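Local structure of rhodanese-like domain-containing protein (Rhodopseudomonas palustris, 2HHG) at residues A[16-20]-A[21-25]; A[54-57]-A[58-62]; A[66-69]-A[70-74]. The protein is of uncharacterised function but has a rhodanese-like fold, and may act as a sulfurtransferase of the thiosulfate-cyanide type. All coordinates share one frame; numbering follows the deposited sequence.

Contact 1: A[16-20]-A[21-25]. With NA (sodium ion), chain C.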
loop_
_atom_site.group_PDB
_atom_site.type_symbol
_atom_site.label_atom_id
_atom_site.label_comp_id
_atom_site.label_asym_id
_atom_site.label_seq_id
_atom_site.Cartn_x
_atom_site.Cartn_y
_atom_site.Cartn_z
ATOM N N GLU A 16 14.866 -4.645 -2.074
ATOM C CA GLU A 16 14.471 -4.784 -3.475
ATOM C C GLU A 16 13.267 -3.911 -3.812
ATOM O O GLU A 16 13.230 -3.275 -4.869
ATOM C CB GLU A 16 14.134 -6.240 -3.800
ATOM C CG GLU A 16 15.327 -7.178 -3.888
ATOM C CD GLU A 16 14.923 -8.641 -4.019
ATOM O OE1 GLU A 16 13.750 -8.927 -4.340
ATOM O OE2 GLU A 16 15.785 -9.513 -3.795
ATOM N N ALA A 17 12.284 -3.891 -2.915
ATOM C CA ALA A 17 11.083 -3.096 -3.120
ATOM C C ALA A 17 11.387 -1.602 -3.054
ATOM O O ALA A 17 11.068 -0.859 -3.990
ATOM C CB ALA A 17 10.019 -3.476 -2.104
ATOM N N ASN A 18 12.011 -1.175 -1.958
ATOM C CA ASN A 18 12.309 0.241 -1.744
ATOM C C ASN A 18 13.061 0.894 -2.894
ATOM O O ASN A 18 12.744 2.026 -3.278
ATOM C CB ASN A 18 13.076 0.446 -0.441
ATOM C CG ASN A 18 12.195 0.321 0.777
ATOM O OD1 ASN A 18 11.021 0.688 0.752
ATOM N ND2 ASN A 18 12.762 -0.187 1.863
ATOM N N SER A 19 14.037 0.190 -3.452
ATOM C CA SER A 19 14.878 0.758 -4.503
ATOM C C SER A 19 14.206 0.786 -5.877
ATOM O O SER A 19 14.745 1.360 -6.825
ATOM C CB SER A 19 16.211 0.014 -4.576
ATOM O OG SER A 19 16.012 -1.313 -5.008
ATOM N N SER A 20 13.028 0.171 -5.972
ATOM C CA SER A 20 12.284 0.062 -7.224
ATOM C C SER A 20 11.021 0.923 -7.244
ATOM O O SER A 20 10.425 1.106 -8.304
ATOM C CB SER A 20 11.887 -1.400 -7.468
ATOM O OG SER A 20 13.015 -2.213 -7.749
ATOM N N ILE A 21 10.600 1.420 -6.082
ATOM C CA ILE A 21 9.320 2.117 -5.971
ATOM C C ILE A 21 9.444 3.539 -5.436
ATOM O O ILE A 21 10.443 3.898 -4.817
ATOM C CB ILE A 21 8.320 1.332 -5.075
ATOM C CG1 ILE A 21 8.772 1.376 -3.606
ATOM C CG2 ILE A 21 8.132 -0.096 -5.592
ATOM C CD1 ILE A 21 7.860 0.628 -2.644
ATOM N N GLU A 22 8.405 4.329 -5.676
ATOM C CA GLU A 22 8.271 5.642 -5.068
ATOM C C GLU A 22 7.843 5.517 -3.613
ATOM O O GLU A 22 6.761 4.983 -3.314
ATOM C CB GLU A 22 7.245 6.481 -5.830
ATOM C CG GLU A 22 6.964 7.824 -5.154
ATOM C CD GLU A 22 5.918 8.677 -5.850
ATOM O OE1 GLU A 22 5.439 8.303 -6.938
ATOM O OE2 GLU A 22 5.584 9.743 -5.297
ATOM N N THR A 23 8.682 6.020 -2.713
ATOM C CA THR A 23 8.277 6.212 -1.331
ATOM C C THR A 23 7.857 7.661 -1.187
ATOM O O THR A 23 8.671 8.595 -1.274
ATOM C CB THR A 23 9.378 5.846 -0.321
ATOM O OG1 THR A 23 9.672 4.450 -0.438
ATOM C CG2 THR A 23 8.909 6.114 1.106
ATOM N N LEU A 24 6.563 7.836 -1.000
ATOM C CA LEU A 24 5.969 9.137 -0.854
ATOM C C LEU A 24 6.085 9.526 0.616
ATOM O O LEU A 24 5.667 8.763 1.486
ATOM C CB LEU A 24 4.513 9.013 -1.294
ATOM C CG LEU A 24 3.574 10.197 -1.408
ATOM C CD1 LEU A 24 4.091 11.232 -2.394
ATOM C CD2 LEU A 24 2.212 9.673 -1.840
ATOM N N THR A 25 6.665 10.693 0.910
ATOM C CA THR A 25 6.768 11.125 2.310
ATOM C C THR A 25 5.377 11.282 2.912
ATOM O O THR A 25 4.401 11.527 2.198
ATOM C CB THR A 25 7.535 12.453 2.500
ATOM O OG1 THR A 25 6.779 13.533 1.949
ATOM C CG2 THR A 25 8.918 12.398 1.865
HETATM NA NA NA C . 12.272 4.237 -3.413
HETATM O O HOH W 1 11.994 3.747 -1.115
HETATM O O HOH W 2 11.484 6.556 -3.380
#
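Asn-18 and Ile-21 meet through a sodium ion that both hold by their backbone carbonyls. The site sits at the turn between helix 10-18 and strand 22-24, an outermost strand of the parallel sheet of this rhodanese-like domain. Sodium lies 2.3 Å from Asn-18 O and also 2.3 Å from Ile-21 O. The two carbonyl oxygens therefore come close to each other without sharing a hydrogen; the cation between them would offset their repulsion.

The tight part of the contact is the side chain of Ile-21. It is buried and lies against Ala-17 of the helix. CG1 stands between the backbone N and the carbonyl carbon (chi1 70°), and this puts it 3.2 Å from Ala-17 O. CG2 reaches the same oxygen from its own branch, 3.4 Å from Ala-17 O. Beyond these segments, Ala-103 of helix 97-109 and His-116 of strand 114-117 also touch Ile-21. Ala-17 O accepts a backbone hydrogen bond from Ser-20 N within the turn.

The other side is loose and wet. Here two waters take part in binding the sodium, and both are held by Thr-23 as well. The side chains of Asn-18 and Thr-23 approach at a slant but stay apart, with OD1 of Asn-18 4.2 Å from OG1 of Thr-23. Ser-19 is exposed, and its OG bonds back to Asp-15 O. Thr-23 uses backbone and side chain for separate waters. Its N-H donates to one metal-bound water at 2.9 Å from Thr-23 N. The other metal-bound water lies 2.5 Å from Thr-23 OG1.

Contact 2: A[54-57]-A[58-62]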
loop_
_atom_site.group_PDB
_atom_site.type_symbol
_atom_site.label_atom_id
_atom_site.label_comp_id
_atom_site.label_asym_id
_atom_site.label_seq_id
_atom_site.Cartn_x
_atom_site.Cartn_y
_atom_site.Cartn_z
ATOM N N ASP A 54 -7.671 1.461 14.556
ATOM C CA ASP A 54 -6.913 2.696 14.363
ATOM C C ASP A 54 -7.565 3.729 13.447
ATOM O O ASP A 54 -7.134 4.885 13.411
ATOM C CB ASP A 54 -5.508 2.362 13.850
ATOM C CG ASP A 54 -4.673 1.607 14.871
ATOM O OD1 ASP A 54 -4.783 1.908 16.080
ATOM O OD2 ASP A 54 -3.896 0.720 14.461
ATOM N N GLY A 55 -8.596 3.323 12.715
ATOM C CA GLY A 55 -9.182 4.173 11.683
ATOM C C GLY A 55 -8.423 4.051 10.373
ATOM O O GLY A 55 -7.539 3.194 10.234
ATOM N N LYS A 56 -8.758 4.916 9.418
ATOM C CA LYS A 56 -8.226 4.830 8.062
ATOM C C LYS A 56 -8.124 6.201 7.396
ATOM O O LYS A 56 -8.660 7.208 7.890
ATOM C CB LYS A 56 -9.113 3.912 7.215
ATOM C CG LYS A 56 -10.529 4.430 6.999
ATOM C CD LYS A 56 -11.343 3.430 6.211
ATOM C CE LYS A 56 -12.809 3.806 6.212
ATOM N NZ LYS A 56 -13.621 2.844 5.423
ATOM N N ILE A 57 -7.438 6.239 6.261
ATOM C CA ILE A 57 -7.380 7.437 5.446
ATOM C C ILE A 57 -8.729 7.588 4.734
ATOM O O ILE A 57 -9.189 6.654 4.083
ATOM C CB ILE A 57 -6.208 7.351 4.450
ATOM C CG1 ILE A 57 -4.882 7.340 5.221
ATOM C CG2 ILE A 57 -6.257 8.505 3.465
ATOM C CD1 ILE A 57 -3.639 7.161 4.359
ATOM N N PRO A 58 -9.393 8.749 4.891
ATOM C CA PRO A 58 -10.704 8.924 4.271
ATOM C C PRO A 58 -10.681 8.684 2.770
ATOM O O PRO A 58 -9.779 9.142 2.068
ATOM C CB PRO A 58 -11.052 10.383 4.593
ATOM C CG PRO A 58 -10.293 10.681 5.838
ATOM C CD PRO A 58 -9.001 9.936 5.673
ATOM N N GLY A 59 -11.664 7.935 2.294
ATOM C CA GLY A 59 -11.798 7.689 0.871
ATOM C C GLY A 59 -10.883 6.596 0.343
ATOM O O GLY A 59 -10.891 6.318 -0.854
ATOM N N SER A 60 -10.093 5.973 1.219
ATOM C CA SER A 60 -9.211 4.887 0.787
ATOM C C SER A 60 -10.003 3.639 0.410
ATOM O O SER A 60 -11.116 3.423 0.890
ATOM C CB SER A 60 -8.174 4.564 1.862
ATOM O OG SER A 60 -8.797 4.118 3.044
ATOM N N PHE A 61 -9.406 2.830 -0.460
ATOM C CA PHE A 61 -9.986 1.578 -0.904
ATOM C C PHE A 61 -9.294 0.430 -0.173
ATOM O O PHE A 61 -8.064 0.327 -0.192
ATOM C CB PHE A 61 -9.818 1.445 -2.421
ATOM C CG PHE A 61 -10.391 0.175 -2.986
ATOM C CD1 PHE A 61 -11.763 0.037 -3.155
ATOM C CD2 PHE A 61 -9.560 -0.885 -3.345
ATOM C CE1 PHE A 61 -12.302 -1.143 -3.666
ATOM C CE2 PHE A 61 -10.098 -2.072 -3.864
ATOM C CZ PHE A 61 -11.467 -2.196 -4.019
ATOM N N SER A 62 -10.075 -0.427 0.478
ATOM C CA SER A 62 -9.514 -1.540 1.242
ATOM C C SER A 62 -9.316 -2.767 0.376
ATOM O O SER A 62 -10.269 -3.314 -0.172
ATOM C CB SER A 62 -10.407 -1.894 2.439
ATOM O OG SER A 62 -10.031 -3.134 3.032
HETATM O O HOH W 3 -12.777 3.790 2.937
#
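Ile-57 O takes two hydrogen bonds from Ser-60, one from the side chain and one from the backbone. The hydroxyl donates at 2.8 Å from Ser-60 OG to Ile-57 O. It lies in the carbonyl plane, with a C=O...donor angle of 147°. The amide donates at 3.1 Å from Ser-60 N to Ile-57 O, and this donor is tilted 33° from that plane. The hydroxyl reaches the carbonyl because OG stands between the backbone N and the carbonyl carbon of Ser-60 (chi1 62°). Ser-60 OG is also hydrogen-bonded to Tyr-92 OH, and the same tyrosine hydroxyl bonds to Ile-57 N. Without the hydroxyl, as with an alanine here, Ile-57 O would probably keep just the amide of the turn, and Tyr-92 OH would lose a partner.

The backbone here makes a type II beta turn from Ile-57 to Ser-60, with Pro-58 and Gly-59 at its two central positions. Gly-59 has positive phi, as the third residue of such a turn usually does. Pro-58 O is bonded to His-33 NE2. The turn links the loop after helix 48-54 to strand 61-62, an outermost strand of the parallel sheet in the rhodanese-like fold. Pro-58 lends its ring to the apolar side: its CD lies 3.8 Å from Ile-57 CG2, and the two side chains cross at about a right angle. The side chain of Ile-57 packs on Phe-121 and Trp-124 of helix 120-126.

Lys-56 runs its extended chain past the serine, CD being 4.1 Å from Ser-60 OG. Its charged end closes a water bridge. Lys-56 NZ donates to the water at 2.8 Å, and that water donates to Ser-60 O at 2.7 Å.

Contact 3: A[66-69]-A[70-74]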
loop_
_atom_site.group_PDB
_atom_site.type_symbol
_atom_site.label_atom_id
_atom_site.label_comp_id
_atom_site.label_asym_id
_atom_site.label_seq_id
_atom_site.Cartn_x
_atom_site.Cartn_y
_atom_site.Cartn_z
ATOM N N GLY A 66 -2.897 -9.736 1.102
ATOM C CA GLY A 66 -2.958 -11.120 0.661
ATOM C C GLY A 66 -3.905 -11.391 -0.492
ATOM O O GLY A 66 -3.836 -12.462 -1.098
HETATM N N MSE A 67 -4.775 -10.428 -0.800
HETATM C CA MSE A 67 -5.718 -10.531 -1.918
HETATM C C MSE A 67 -5.308 -9.718 -3.138
HETATM O O MSE A 67 -5.967 -9.789 -4.184
HETATM C CB MSE A 67 -7.090 -10.040 -1.473
HETATM C CG MSE A 67 -7.746 -10.972 -0.506
HETATM SE SE MSE A 67 -9.539 -10.458 -0.120
HETATM C CE MSE A 67 -9.828 -11.696 1.354
ATOM N N LEU A 68 -4.233 -8.946 -3.011
ATOM C CA LEU A 68 -3.907 -7.908 -3.986
ATOM C C LEU A 68 -3.855 -8.403 -5.426
ATOM O O LEU A 68 -4.500 -7.833 -6.312
ATOM C CB LEU A 68 -2.583 -7.248 -3.611
ATOM C CG LEU A 68 -2.196 -5.973 -4.353
ATOM C CD1 LEU A 68 -3.199 -4.855 -4.062
ATOM C CD2 LEU A 68 -0.781 -5.558 -3.977
ATOM N N GLU A 69 -3.098 -9.470 -5.660
ATOM C CA GLU A 69 -2.904 -9.963 -7.024
ATOM C C GLU A 69 -4.220 -10.389 -7.654
ATOM O O GLU A 69 -4.444 -10.186 -8.850
ATOM C CB GLU A 69 -1.910 -11.129 -7.050
ATOM C CG GLU A 69 -0.527 -10.792 -6.483
ATOM C CD GLU A 69 -0.373 -11.058 -4.987
ATOM O OE1 GLU A 69 -1.372 -11.024 -4.245
ATOM O OE2 GLU A 69 0.769 -11.293 -4.551
ATOM N N PHE A 70 -5.086 -10.971 -6.826
ATOM C CA PHE A 70 -6.379 -11.490 -7.252
ATOM C C PHE A 70 -7.385 -10.404 -7.574
ATOM O O PHE A 70 -8.309 -10.632 -8.357
ATOM C CB PHE A 70 -6.911 -12.445 -6.187
ATOM C CG PHE A 70 -6.025 -13.624 -6.002
ATOM C CD1 PHE A 70 -6.172 -14.740 -6.812
ATOM C CD2 PHE A 70 -4.983 -13.586 -5.091
ATOM C CE1 PHE A 70 -5.308 -15.816 -6.693
ATOM C CE2 PHE A 70 -4.117 -14.656 -4.968
ATOM C CZ PHE A 70 -4.284 -15.775 -5.760
ATOM N N TRP A 71 -7.215 -9.230 -6.973
ATOM C CA TRP A 71 -8.085 -8.095 -7.266
ATOM C C TRP A 71 -7.512 -7.214 -8.376
ATOM O O TRP A 71 -8.269 -6.595 -9.117
ATOM C CB TRP A 71 -8.352 -7.289 -5.993
ATOM C CG TRP A 71 -9.279 -7.970 -5.014
ATOM C CD1 TRP A 71 -9.615 -9.299 -4.965
ATOM C CD2 TRP A 71 -9.969 -7.345 -3.933
ATOM N NE1 TRP A 71 -10.489 -9.532 -3.927
ATOM C CE2 TRP A 71 -10.715 -8.348 -3.276
ATOM C CE3 TRP A 71 -10.047 -6.028 -3.463
ATOM C CZ2 TRP A 71 -11.517 -8.073 -2.171
ATOM C CZ3 TRP A 71 -10.839 -5.763 -2.359
ATOM C CH2 TRP A 71 -11.567 -6.781 -1.730
ATOM N N ILE A 72 -6.187 -7.155 -8.499
ATOM C CA ILE A 72 -5.569 -6.351 -9.554
ATOM C C ILE A 72 -5.753 -6.958 -10.949
ATOM O O ILE A 72 -6.113 -6.257 -11.900
ATOM C CB ILE A 72 -4.070 -6.146 -9.295
ATOM C CG1 ILE A 72 -3.861 -5.178 -8.125
ATOM C CG2 ILE A 72 -3.364 -5.620 -10.548
ATOM C CD1 ILE A 72 -2.415 -4.999 -7.719
ATOM N N ASP A 73 -5.475 -8.251 -11.074
ATOM C CA ASP A 73 -5.408 -8.906 -12.374
ATOM C C ASP A 73 -6.786 -8.973 -13.022
ATOM O O ASP A 73 -7.672 -9.625 -12.487
ATOM C CB ASP A 73 -4.835 -10.308 -12.189
ATOM C CG ASP A 73 -4.689 -11.068 -13.487
ATOM O OD1 ASP A 73 -5.006 -10.539 -14.576
ATOM O OD2 ASP A 73 -4.256 -12.233 -13.406
ATOM N N PRO A 74 -6.970 -8.308 -14.184
ATOM C CA PRO A 74 -8.299 -8.336 -14.801
ATOM C C PRO A 74 -8.719 -9.734 -15.274
ATOM O O PRO A 74 -9.908 -9.970 -15.510
ATOM C CB PRO A 74 -8.160 -7.370 -15.983
ATOM C CG PRO A 74 -6.716 -7.357 -16.303
ATOM C CD PRO A 74 -6.014 -7.516 -14.978
#
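Met-67, a selenomethionine, and Trp-71 turn their side chains the same way from the backbone. In each, CG lies anti to the carbonyl carbon (chi1 -70° in Met-67, -73° in Trp-71). The chain of Met-67 then runs on extended beside the indole. Its CB sits over one face of the ring system, 4.3 Å from the centroid of the five-membered ring of Trp-71. This is a CH-pi contact close to the ring normal. Further out, SE meets the rim of the six-membered ring, 3.7 Å from Trp-71 CZ2. The selenium comes in obliquely, 45° off the ring normal, in a Met-aromatic contact. Lys-80 makes a cation-pi contact with the same indole.

Both residues belong to the short helix 68-72 and its lead-in, between strand 61-62 and strand 88-92 in the chain of this rhodanese-like domain. Its backbone bonds include Trp-71 N to Met-67 O, and Ile-72 N to Leu-68 O at 2.8 Å. The final one is from Asp-73 N to Glu-69 O, as Asp-73 leaves helical geometry. Met-67 O has a second, weak bond from Phe-70 N, and this oxygen also lies at the edge of the Phe-70 ring, near its plane.

Leu-68 and Ile-72, one turn apart, form the buried side. Their side chains meet at a slant, Leu-68 CG lying 3.5 Å from Ile-72 CD1. CD1 of Leu-68 adds a second touch, at 3.7 Å from the same Ile-72 CD1. Helix 97-109 covers this side, with Ala-102 on Leu-68 and Ala-106 on Ile-72. Asp-73 CB rests 3.4 Å from Glu-69 O, while its OD1 accepts from Gln-75 N.

Overall arrangement
From the N terminus, contact 1 comes first and closes the turn from helix 10-18 into strand 22-24. Contact 2 follows after strand 40-44 and helix 48-54, and closes the turn into strand 61-62. Contact 3 then winds helix 68-72 just beyond that strand. The three run in series; none nests in or crosses another. Contacts 1 and 2 reach the two outermost strands of the same parallel sheet, on opposite sides of the chain's centre, with centres about 21 Å apart. Contacts 2 and 3 touch: Trp-71 packs against Phe-61 and the backbone of Ser-62. Helix 97-109 is shared by contacts 1 and 3, which do not touch.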